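Local coordinates for protein MGS-M4 (Unidentified, PDB 4Q3M) that is an aldo-keto reductase with a TIM-barrel fold and an unknown substrate, which probably reduces carbonyl compounds with a nicotinamide cofactor, at residues Lys5-Tyr10 / Pro153-Gln158; Pro13-Gly18 / Ile225-Lys230; Asp43-Tyr48 / Thr71-Asn76; His208-Pro213 / Val243-Leu248. All blocks are in the same frame, centred on the assembly; numbering follows the deposited sequence.

Contact 1 of 4, residues Lys5-Tyr10 / Pro153-Gln158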
# COMPACT_ATOMS: atom_id res chain seq x y z
N LYS A 5 9.89 -13.57 -21.91
CA LYS A 5 11.31 -13.71 -21.63
C LYS A 5 11.83 -12.61 -20.71
O LYS A 5 11.66 -11.42 -20.97
CB LYS A 5 12.13 -13.74 -22.92
CG LYS A 5 11.47 -14.50 -24.07
CD LYS A 5 12.52 -15.21 -24.91
CE LYS A 5 13.71 -14.31 -25.22
NZ LYS A 5 14.94 -15.11 -25.47
N LEU A 6 12.44 -13.04 -19.61
CA LEU A 6 12.99 -12.14 -18.61
C LEU A 6 14.22 -11.45 -19.18
O LEU A 6 14.68 -11.78 -20.27
CB LEU A 6 13.33 -12.92 -17.34
CG LEU A 6 12.22 -13.88 -16.89
CD1 LEU A 6 12.61 -14.63 -15.63
CD2 LEU A 6 10.90 -13.14 -16.69
N ASN A 7 14.78 -10.49 -18.43
CA ASN A 7 15.88 -9.68 -18.93
C ASN A 7 17.17 -10.46 -19.20
O ASN A 7 18.11 -9.93 -19.80
CB ASN A 7 16.16 -8.52 -17.96
CG ASN A 7 16.54 -8.99 -16.57
OD1 ASN A 7 17.35 -9.91 -16.39
ND2 ASN A 7 15.94 -8.37 -15.56
N ASN A 8 17.21 -11.71 -18.76
CA ASN A 8 18.36 -12.58 -19.01
C ASN A 8 18.05 -13.60 -20.10
O ASN A 8 18.70 -14.64 -20.19
CB ASN A 8 18.80 -13.28 -17.73
CG ASN A 8 17.78 -14.28 -17.23
OD1 ASN A 8 16.58 -14.14 -17.48
ND2 ASN A 8 18.24 -15.30 -16.52
N ASN A 9 17.03 -13.30 -20.90
CA ASN A 9 16.59 -14.14 -22.02
C ASN A 9 16.04 -15.50 -21.60
O ASN A 9 15.86 -16.38 -22.43
CB ASN A 9 17.73 -14.34 -23.02
CG ASN A 9 18.34 -13.03 -23.49
OD1 ASN A 9 17.63 -12.06 -23.72
ND2 ASN A 9 19.66 -13.01 -23.62
N TYR A 10 15.77 -15.66 -20.31
CA TYR A 10 15.21 -16.91 -19.81
C TYR A 10 13.69 -16.89 -19.90
O TYR A 10 13.05 -15.96 -19.40
CB TYR A 10 15.66 -17.18 -18.37
CG TYR A 10 15.47 -18.61 -17.93
CD1 TYR A 10 16.38 -19.59 -18.29
CD2 TYR A 10 14.37 -18.98 -17.15
CE1 TYR A 10 16.21 -20.91 -17.89
CE2 TYR A 10 14.20 -20.29 -16.75
CZ TYR A 10 15.12 -21.25 -17.12
OH TYR A 10 14.95 -22.55 -16.72
N PRO A 153 20.66 -7.36 -12.02
CA PRO A 153 19.37 -6.68 -11.87
C PRO A 153 18.19 -7.63 -11.72
O PRO A 153 18.16 -8.68 -12.37
CB PRO A 153 19.25 -5.87 -13.16
CG PRO A 153 20.66 -5.62 -13.57
CD PRO A 153 21.41 -6.86 -13.19
N PRO A 154 17.22 -7.26 -10.86
CA PRO A 154 15.99 -8.03 -10.62
C PRO A 154 15.26 -8.37 -11.92
O PRO A 154 15.20 -7.54 -12.83
CB PRO A 154 15.15 -7.09 -9.75
CG PRO A 154 16.16 -6.26 -9.04
CD PRO A 154 17.28 -6.05 -10.02
N MET A 155 14.71 -9.58 -12.00
CA MET A 155 14.08 -10.04 -13.22
C MET A 155 12.57 -10.16 -13.07
O MET A 155 11.83 -10.02 -14.05
CB MET A 155 14.68 -11.39 -13.64
CG MET A 155 16.20 -11.41 -13.68
SD MET A 155 16.89 -13.03 -14.03
CE MET A 155 18.64 -12.69 -13.89
N VAL A 156 12.12 -10.41 -11.85
CA VAL A 156 10.69 -10.62 -11.58
C VAL A 156 10.26 -9.94 -10.28
O VAL A 156 10.96 -10.02 -9.27
CB VAL A 156 10.35 -12.13 -11.50
CG1 VAL A 156 8.92 -12.34 -11.00
CG2 VAL A 156 10.55 -12.80 -12.86
N ASN A 157 9.11 -9.27 -10.32
CA ASN A 157 8.49 -8.73 -9.12
C ASN A 157 7.07 -9.26 -8.96
O ASN A 157 6.15 -8.80 -9.63
CB ASN A 157 8.48 -7.20 -9.14
CG ASN A 157 7.98 -6.59 -7.84
OD1 ASN A 157 7.98 -7.25 -6.80
ND2 ASN A 157 7.56 -5.34 -7.90
N GLN A 158 6.89 -10.24 -8.07
CA GLN A 158 5.58 -10.84 -7.86
C GLN A 158 4.78 -10.07 -6.81
O GLN A 158 5.12 -10.08 -5.63
CB GLN A 158 5.71 -12.30 -7.44
CG GLN A 158 4.37 -12.99 -7.24
CD GLN A 158 4.50 -14.42 -6.76
OE1 GLN A 158 3.90 -14.81 -5.77
NE2 GLN A 158 5.30 -15.22 -7.48
O HOH W 1 19.28 -8.86 -14.66
O HOH W 2 12.80 -9.50 -16.27
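Met155 runs across two asparagine side chains, Asn7 and Asn8, meeting each at about a right angle. Its CG is placed anti to its own carbonyl carbon (chi1 -50°), and the chain stays extended beyond, which carries SD out to 3.5 Å from CG of Asn8 and leaves CE lying by the same amide. Further back, CG of Met155 is 3.3 Å from OD1 of Asn7. The Asn8 amide is held from outside as well, ND2 binding Tyr125 OH and Lys131 O. An alanine in place of the methionine would keep the backbone links but is likely to leave a gap beside the Asn8 amide, which would lose its thioether neighbour.

The Asn7 amide uses both its atoms: ND2 has its main partner in Asn178 O and adds a weak bond to Pro154 O at 2.9 Å, and OD1 accepts a hydrogen bond from a water that also donates to Pro153 O. Another water joins Asn7 N to Met155 O. On the apolar side, both methyls of Leu6 straddle CG2 of Val156, each at 3.9 Å. Leu6 to Asn9 form a type I turn, closed by Asn9 N to Leu6 O at 2.9 Å. This is the tip of the N-terminal beta-hairpin, 3-5 with 11-13, which in aldo-keto reductases covers the bottom of the barrel, here packed where strand 156-160 begins.

Contact 2 of 4, residues Pro13-Gly18 / Ile225-Lys230. With SO4 (sulfate ion), chain G.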
# COMPACT_ATOMS: atom_id res chain seq x y z
N PRO A 13 6.76 -19.32 -18.52
CA PRO A 13 5.35 -19.51 -18.87
C PRO A 13 4.47 -18.45 -18.23
O PRO A 13 4.46 -18.31 -17.00
CB PRO A 13 5.04 -20.90 -18.31
CG PRO A 13 6.35 -21.61 -18.35
CD PRO A 13 7.38 -20.56 -18.03
N ILE A 14 3.74 -17.70 -19.05
CA ILE A 14 2.98 -16.55 -18.58
C ILE A 14 1.86 -16.95 -17.62
O ILE A 14 1.34 -16.12 -16.88
CB ILE A 14 2.38 -15.75 -19.77
CG1 ILE A 14 2.11 -14.30 -19.36
CG2 ILE A 14 1.13 -16.43 -20.31
CD1 ILE A 14 1.64 -13.42 -20.50
N ILE A 15 1.49 -18.23 -17.64
CA ILE A 15 0.53 -18.75 -16.68
C ILE A 15 1.15 -19.88 -15.87
O ILE A 15 2.04 -20.58 -16.36
CB ILE A 15 -0.76 -19.24 -17.38
CG1 ILE A 15 -1.89 -19.41 -16.36
CG2 ILE A 15 -0.51 -20.54 -18.14
CD1 ILE A 15 -3.18 -19.93 -16.95
N GLY A 16 0.71 -20.03 -14.63
CA GLY A 16 1.21 -21.08 -13.77
C GLY A 16 0.25 -21.38 -12.63
O GLY A 16 -0.65 -20.59 -12.34
N LEU A 17 0.44 -22.53 -11.99
CA LEU A 17 -0.40 -22.91 -10.87
C LEU A 17 0.10 -22.28 -9.57
O LEU A 17 1.28 -22.37 -9.24
CB LEU A 17 -0.44 -24.43 -10.72
CG LEU A 17 -1.18 -24.93 -9.47
CD1 LEU A 17 -2.66 -24.56 -9.54
CD2 LEU A 17 -1.01 -26.43 -9.29
N GLY A 18 -0.82 -21.65 -8.84
CA GLY A 18 -0.50 -21.12 -7.53
C GLY A 18 -0.77 -22.15 -6.46
O GLY A 18 -1.77 -22.87 -6.50
N ILE A 225 1.43 -9.72 -18.34
CA ILE A 225 1.76 -9.98 -16.94
C ILE A 225 1.64 -11.46 -16.62
O ILE A 225 0.64 -12.10 -16.94
CB ILE A 225 0.84 -9.18 -15.99
CG1 ILE A 225 1.07 -7.68 -16.15
CG2 ILE A 225 1.06 -9.60 -14.54
CD1 ILE A 225 0.22 -6.83 -15.22
N VAL A 226 2.68 -12.01 -16.00
CA VAL A 226 2.66 -13.41 -15.57
C VAL A 226 1.62 -13.60 -14.47
O VAL A 226 1.61 -12.87 -13.48
CB VAL A 226 4.04 -13.87 -15.07
CG1 VAL A 226 3.98 -15.32 -14.61
CG2 VAL A 226 5.08 -13.70 -16.16
N VAL A 227 0.75 -14.59 -14.65
CA VAL A 227 -0.35 -14.82 -13.72
C VAL A 227 -0.30 -16.22 -13.12
O VAL A 227 -0.04 -17.20 -13.82
CB VAL A 227 -1.71 -14.59 -14.41
CG1 VAL A 227 -1.82 -15.42 -15.68
CG2 VAL A 227 -2.86 -14.89 -13.47
N ILE A 228 -0.54 -16.32 -11.81
CA ILE A 228 -0.50 -17.60 -11.12
C ILE A 228 -1.69 -17.80 -10.19
O ILE A 228 -1.58 -17.63 -8.97
CB ILE A 228 0.80 -17.74 -10.30
CG1 ILE A 228 1.16 -16.41 -9.63
CG2 ILE A 228 1.95 -18.20 -11.19
CD1 ILE A 228 2.29 -16.51 -8.64
N PRO A 229 -2.85 -18.18 -10.75
CA PRO A 229 -4.04 -18.43 -9.94
C PRO A 229 -3.91 -19.67 -9.06
O PRO A 229 -3.49 -20.73 -9.54
CB PRO A 229 -5.15 -18.61 -10.98
CG PRO A 229 -4.44 -19.06 -12.21
CD PRO A 229 -3.11 -18.35 -12.19
N LYS A 230 -4.26 -19.54 -7.78
CA LYS A 230 -4.17 -20.64 -6.84
C LYS A 230 -5.48 -21.44 -6.81
O LYS A 230 -6.56 -20.86 -6.86
CB LYS A 230 -3.85 -20.13 -5.44
CG LYS A 230 -2.66 -19.18 -5.38
CD LYS A 230 -2.48 -18.60 -3.98
CE LYS A 230 -1.41 -17.53 -3.95
NZ LYS A 230 -0.06 -18.08 -4.27
S SO4 G . -6.22 -16.51 -6.31
O1 SO4 G . -7.16 -17.38 -5.62
O2 SO4 G . -4.94 -16.53 -5.61
O3 SO4 G . -6.03 -17.00 -7.68
O4 SO4 G . -6.74 -15.15 -6.35
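Ile15 lies alongside Val227, the two side chains pointing the same way with their CG1 atoms 4.0 Å apart. In Ile15 the CG1 branch stands opposite the backbone N (chi1 -164°), and this brings it over Val227 O as well as the valine methyl. Ile14 works differently: its CG1 comes down on the backbone, 3.6 Å from Ile225 O, while Val226 CG1 rests against Ile14 O.

The backbones run in the same direction, and Val227 is held through both its N and its O by the same neighbouring segment. Its N gives a straight bond to Ile14 O (2.8 Å, 169°), and its O takes a weak one from Gly16 N. The next residues cannot repeat this, because Pro229 has no N-H; its ring atom CD sits 3.3 Å from Gly16 O instead. Pairing resumes at Gly18 N, which bonds Pro229 O at 2.9 Å from well above the carbonyl plane. With no side chain on Gly18, Lys230 CG can pass within 3.6 Å of its CA.

Lys230 N bonds O3 of a sulfate at 3.1 Å; Leu187 N and Ser189 N also bond this ion. The sulfate probably came from the crystallisation liquor, but its position is consistent with a cofactor phosphate site, as in related reductases.

Strand 17-18 meets strand 226-227 here, closing the barrel between its first and last strands. Strands 41-43 and 180-184 flank the pair, and helix 212-222 covers Ile14 and Val227 through Ile217, Leu220 and Ile221.

Contact 3 of 4, residues Asp43-Tyr48 / Thr71-Asn76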
# COMPACT_ATOMS: atom_id res chain seq x y z
N ASP A 43 4.24 -22.48 -8.89
CA ASP A 43 4.69 -21.45 -7.97
C ASP A 43 4.49 -21.86 -6.51
O ASP A 43 3.36 -22.06 -6.06
CB ASP A 43 3.95 -20.14 -8.24
CG ASP A 43 4.42 -19.00 -7.36
OD1 ASP A 43 5.35 -18.27 -7.77
OD2 ASP A 43 3.86 -18.83 -6.25
N THR A 44 5.59 -21.99 -5.78
CA THR A 44 5.53 -22.38 -4.37
C THR A 44 6.40 -21.48 -3.50
O THR A 44 6.94 -20.48 -3.97
CB THR A 44 5.96 -23.85 -4.18
OG1 THR A 44 5.81 -24.21 -2.80
CG2 THR A 44 7.40 -24.05 -4.60
N ALA A 45 6.53 -21.84 -2.23
CA ALA A 45 7.34 -21.09 -1.27
C ALA A 45 7.59 -21.93 -0.02
O ALA A 45 6.86 -22.89 0.24
CB ALA A 45 6.67 -19.78 -0.90
N MET A 46 8.61 -21.57 0.75
CA MET A 46 8.94 -22.35 1.94
C MET A 46 7.88 -22.18 3.02
O MET A 46 7.66 -23.10 3.81
CB MET A 46 10.33 -21.96 2.47
CG MET A 46 10.37 -20.81 3.48
SD MET A 46 10.05 -21.29 5.19
CE MET A 46 10.91 -22.86 5.28
N ILE A 47 7.21 -21.03 3.05
CA ILE A 47 6.20 -20.76 4.06
C ILE A 47 4.93 -21.57 3.81
O ILE A 47 4.13 -21.80 4.72
CB ILE A 47 5.87 -19.26 4.14
CG1 ILE A 47 5.22 -18.91 5.48
CG2 ILE A 47 5.00 -18.83 2.96
CD1 ILE A 47 6.08 -19.24 6.68
N TYR A 48 4.75 -22.02 2.57
CA TYR A 48 3.59 -22.83 2.21
C TYR A 48 3.73 -24.23 2.78
O TYR A 48 2.74 -24.90 3.05
CB TYR A 48 3.41 -22.89 0.69
CG TYR A 48 3.20 -21.54 0.03
CD1 TYR A 48 2.70 -20.46 0.75
CD2 TYR A 48 3.51 -21.35 -1.31
CE1 TYR A 48 2.51 -19.23 0.15
CE2 TYR A 48 3.33 -20.13 -1.92
CZ TYR A 48 2.83 -19.07 -1.19
OH TYR A 48 2.64 -17.85 -1.79
N THR A 71 9.06 -22.14 -9.35
CA THR A 71 9.40 -20.97 -8.56
C THR A 71 9.14 -21.21 -7.08
O THR A 71 8.05 -21.63 -6.69
CB THR A 71 8.59 -19.73 -9.00
OG1 THR A 71 8.88 -19.43 -10.37
CG2 THR A 71 8.94 -18.52 -8.13
N THR A 72 10.15 -20.96 -6.25
CA THR A 72 9.95 -20.94 -4.81
C THR A 72 10.50 -19.64 -4.24
O THR A 72 11.20 -18.90 -4.93
CB THR A 72 10.61 -22.14 -4.12
OG1 THR A 72 10.20 -22.20 -2.75
CG2 THR A 72 12.12 -22.04 -4.18
N LYS A 73 10.15 -19.35 -2.99
CA LYS A 73 10.50 -18.07 -2.40
C LYS A 73 11.23 -18.24 -1.08
O LYS A 73 11.10 -19.26 -0.41
CB LYS A 73 9.24 -17.22 -2.19
CG LYS A 73 8.30 -17.23 -3.38
CD LYS A 73 7.08 -16.36 -3.13
CE LYS A 73 6.06 -16.53 -4.24
NZ LYS A 73 5.43 -17.89 -4.22
N LEU A 74 11.98 -17.21 -0.71
CA LEU A 74 12.70 -17.22 0.55
C LEU A 74 11.89 -16.45 1.60
O LEU A 74 11.49 -15.31 1.35
CB LEU A 74 14.07 -16.59 0.38
CG LEU A 74 14.68 -16.23 1.73
CD1 LEU A 74 15.47 -17.42 2.21
CD2 LEU A 74 15.52 -15.00 1.66
N TRP A 75 11.66 -17.06 2.76
CA TRP A 75 10.82 -16.44 3.77
C TRP A 75 11.56 -15.38 4.59
O TRP A 75 12.79 -15.39 4.67
CB TRP A 75 10.24 -17.52 4.70
CG TRP A 75 9.24 -17.00 5.69
CD1 TRP A 75 9.33 -17.07 7.05
CD2 TRP A 75 8.02 -16.30 5.40
NE1 TRP A 75 8.23 -16.47 7.62
CE2 TRP A 75 7.42 -15.99 6.63
CE3 TRP A 75 7.39 -15.91 4.22
CZ2 TRP A 75 6.20 -15.32 6.72
CZ3 TRP A 75 6.18 -15.24 4.30
CH2 TRP A 75 5.60 -14.95 5.54
N ASN A 76 10.79 -14.47 5.18
CA ASN A 76 11.31 -13.32 5.92
C ASN A 76 12.36 -13.66 6.98
O ASN A 76 13.34 -12.93 7.14
CB ASN A 76 10.15 -12.57 6.60
CG ASN A 76 9.04 -12.22 5.63
OD1 ASN A 76 9.08 -12.61 4.46
ND2 ASN A 76 8.04 -11.50 6.12
O HOH W 3 5.83 -18.28 -10.18
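Asp43, Tyr48 and Lys73 match three members of the aldo-keto reductase catalytic tetrad, with His106 close by as the probable fourth; the contact forms at the C-terminal ends of barrel strands 41-43 and 69-74. Lys73 NZ makes a salt bridge to Asp43 OD2 at 2.7 Å, arriving on the syn side but 30° out of the carboxylate plane. NZ also bonds Thr44 O at 3.0 Å, from above the carbonyl plane, so two acceptors fix its position. A bend at the end of the lysine chain (chi4 69°) turns NZ toward them, while its CB and CG pack on the Ala45 methyl. The Tyr48 hydroxyl stands 3.7 Å from NZ, near but not bonded. Asp43 OD1 is held separately, by a water and by Gln158 NE2.

Alongside, Thr44 N bonds Thr71 O at 2.6 Å, joining the parallel strands. Thr72 OG1 and Thr44 OG1 look elsewhere, to Glu51 and Asn50.

Farther out, Trp75 meets His106 edge-to-face. Met46, curled at chi2 and chi3, lays CG 3.5 Å from Trp75 CB, with SD oblique to the indole in a Met-aromatic contact. Ile47 CD1 makes a CH-pi contact over the Trp75 five-membered ring, 3.6 Å from its centroid, 13° off the normal.

Contact 4 of 4, residues His208-Pro213 / Val243-Leu248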
# COMPACT_ATOMS: atom_id res chain seq x y z
N HIS A 208 -17.48 -13.58 -24.60
CA HIS A 208 -16.51 -14.58 -25.03
C HIS A 208 -16.88 -15.98 -24.53
O HIS A 208 -16.09 -16.92 -24.66
CB HIS A 208 -15.11 -14.20 -24.54
CG HIS A 208 -14.70 -12.81 -24.94
ND1 HIS A 208 -14.33 -12.48 -26.22
CD2 HIS A 208 -14.61 -11.67 -24.21
CE1 HIS A 208 -14.02 -11.20 -26.27
NE2 HIS A 208 -14.18 -10.68 -25.07
N ASP A 209 -18.08 -16.10 -23.96
CA ASP A 209 -18.59 -17.37 -23.45
C ASP A 209 -17.61 -17.99 -22.45
O ASP A 209 -17.35 -19.20 -22.47
CB ASP A 209 -18.87 -18.34 -24.61
CG ASP A 209 -19.67 -19.56 -24.17
OD1 ASP A 209 -20.39 -19.47 -23.16
OD2 ASP A 209 -19.57 -20.60 -24.85
N LYS A 210 -17.07 -17.16 -21.58
CA LYS A 210 -16.11 -17.61 -20.58
C LYS A 210 -16.65 -17.40 -19.17
O LYS A 210 -17.73 -16.85 -18.99
CB LYS A 210 -14.78 -16.88 -20.75
CG LYS A 210 -14.06 -17.18 -22.06
CD LYS A 210 -13.60 -18.62 -22.11
CE LYS A 210 -12.84 -18.91 -23.38
NZ LYS A 210 -12.30 -20.30 -23.40
N THR A 211 -15.88 -17.84 -18.18
CA THR A 211 -16.22 -17.58 -16.79
C THR A 211 -15.51 -16.30 -16.35
O THR A 211 -14.55 -15.87 -16.98
CB THR A 211 -15.81 -18.74 -15.87
OG1 THR A 211 -14.38 -18.80 -15.76
CG2 THR A 211 -16.33 -20.07 -16.41
N ILE A 212 -16.00 -15.70 -15.28
CA ILE A 212 -15.40 -14.48 -14.74
C ILE A 212 -13.91 -14.65 -14.38
O ILE A 212 -13.11 -13.78 -14.70
CB ILE A 212 -16.18 -13.97 -13.50
CG1 ILE A 212 -17.54 -13.41 -13.93
CG2 ILE A 212 -15.39 -12.91 -12.75
CD1 ILE A 212 -18.32 -12.77 -12.80
N PRO A 213 -13.53 -15.77 -13.72
CA PRO A 213 -12.09 -15.93 -13.47
C PRO A 213 -11.25 -16.00 -14.75
O PRO A 213 -10.21 -15.34 -14.82
CB PRO A 213 -12.02 -17.27 -12.72
CG PRO A 213 -13.34 -17.39 -12.06
CD PRO A 213 -14.31 -16.81 -13.03
N VAL A 243 -7.44 -20.37 -21.43
CA VAL A 243 -7.39 -18.92 -21.53
C VAL A 243 -6.58 -18.50 -22.76
O VAL A 243 -6.24 -17.33 -22.94
CB VAL A 243 -6.79 -18.31 -20.24
CG1 VAL A 243 -5.28 -18.48 -20.20
CG2 VAL A 243 -7.20 -16.86 -20.07
N PHE A 244 -6.29 -19.47 -23.63
CA PHE A 244 -5.50 -19.20 -24.83
C PHE A 244 -6.27 -19.52 -26.10
O PHE A 244 -5.67 -19.79 -27.15
CB PHE A 244 -4.20 -20.01 -24.79
CG PHE A 244 -3.40 -19.80 -23.54
CD1 PHE A 244 -2.63 -18.66 -23.38
CD2 PHE A 244 -3.41 -20.75 -22.53
CE1 PHE A 244 -1.89 -18.47 -22.23
CE2 PHE A 244 -2.67 -20.57 -21.38
CZ PHE A 244 -1.91 -19.42 -21.23
N ASP A 245 -7.60 -19.49 -26.02
CA ASP A 245 -8.43 -19.76 -27.19
C ASP A 245 -9.31 -18.56 -27.52
O ASP A 245 -10.23 -18.66 -28.34
CB ASP A 245 -9.30 -21.00 -26.95
CG ASP A 245 -10.21 -20.86 -25.75
OD1 ASP A 245 -9.89 -20.05 -24.85
OD2 ASP A 245 -11.24 -21.56 -25.70
N PHE A 246 -9.03 -17.43 -26.89
CA PHE A 246 -9.77 -16.20 -27.16
C PHE A 246 -8.94 -14.97 -26.80
O PHE A 246 -7.85 -15.09 -26.25
CB PHE A 246 -11.10 -16.19 -26.39
CG PHE A 246 -10.96 -15.76 -24.95
CD1 PHE A 246 -11.48 -14.55 -24.53
CD2 PHE A 246 -10.32 -16.57 -24.03
CE1 PHE A 246 -11.36 -14.16 -23.21
CE2 PHE A 246 -10.20 -16.19 -22.71
CZ PHE A 246 -10.73 -14.98 -22.30
N THR A 247 -9.47 -13.80 -27.13
CA THR A 247 -8.75 -12.55 -26.91
C THR A 247 -9.69 -11.46 -26.38
O THR A 247 -10.91 -11.60 -26.43
CB THR A 247 -8.09 -12.05 -28.21
OG1 THR A 247 -7.44 -10.79 -27.97
CG2 THR A 247 -9.13 -11.87 -29.30
N LEU A 248 -9.10 -10.39 -25.86
CA LEU A 248 -9.88 -9.26 -25.36
C LEU A 248 -9.58 -8.01 -26.19
O LEU A 248 -8.43 -7.60 -26.31
CB LEU A 248 -9.57 -9.00 -23.89
CG LEU A 248 -9.95 -10.12 -22.91
CD1 LEU A 248 -9.50 -9.78 -21.50
CD2 LEU A 248 -11.44 -10.39 -22.96
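Lys210 reaches over the ring of Phe246 to take hold of Asp245 beyond it. CG of the lysine stands over the centre of the Phe246 ring, 4.0 Å from the centroid and only 11° off its normal, a CH-pi contact. A bend at chi2 (-67°) then carries the chain across the face, so that CE passes 3.5 Å from Phe246 CD2. NZ ends between the two carboxylate oxygens of Asp245, 2.8 Å from OD1 and equally far from OD2, using the syn lone pair of each. The two charged chains come from opposite directions, and Asp242 adds a weak, longer ion pair to the same NZ. A methionine in place of the lysine could still cover the ring but would probably leave the Asp245 carboxylate without its counter-charge, close to the like-charged Asp242.

These segments belong to the outer helical layer of the TIM barrel: 208-213 runs from the turn after helix 199-207 into the start of helix 212-222, with Thr211 at its N-cap, and 243-248 links helices 234-241 and 250-257.

The side chains of His208 and Phe246 cross at about a right angle, while their ring planes are inclined obliquely, at 47°. The nearest approach is His208 CB to Phe246 CD1, 3.6 Å. Farther along, CE1 of His208 lies 3.1 Å from Thr247 O, and Leu248 CD2 packs 3.5 Å from NE2, the nitrogen that is hydrogen-bonded to Asp252.

In the fold
Contacts 1, 2 and 3 all reach the same eight-stranded barrel, with centres 15 to 18 Å apart. Contact 3 holds the probable active site, and the other two reach it with side chains: Gln158 of contact 1 meets Asp43 of contact 3, NE2 to OD1 3.1 Å, and Ile228 CD1 of contact 2 packs 3.5 Å from Asp43 CG. Lys230 NZ comes to 3.7 Å from Tyr48 OH, a packing contact, while the sulfate on Lys230 N lies farther off, consistent with a cofactor phosphate lying away from the tetrad. Contact 4 lies outside, about 30 Å from contact 3 between centres. It joins the barrel through contact 2, where Phe244 CZ touches Ile15 CG2 at 3.6 Å.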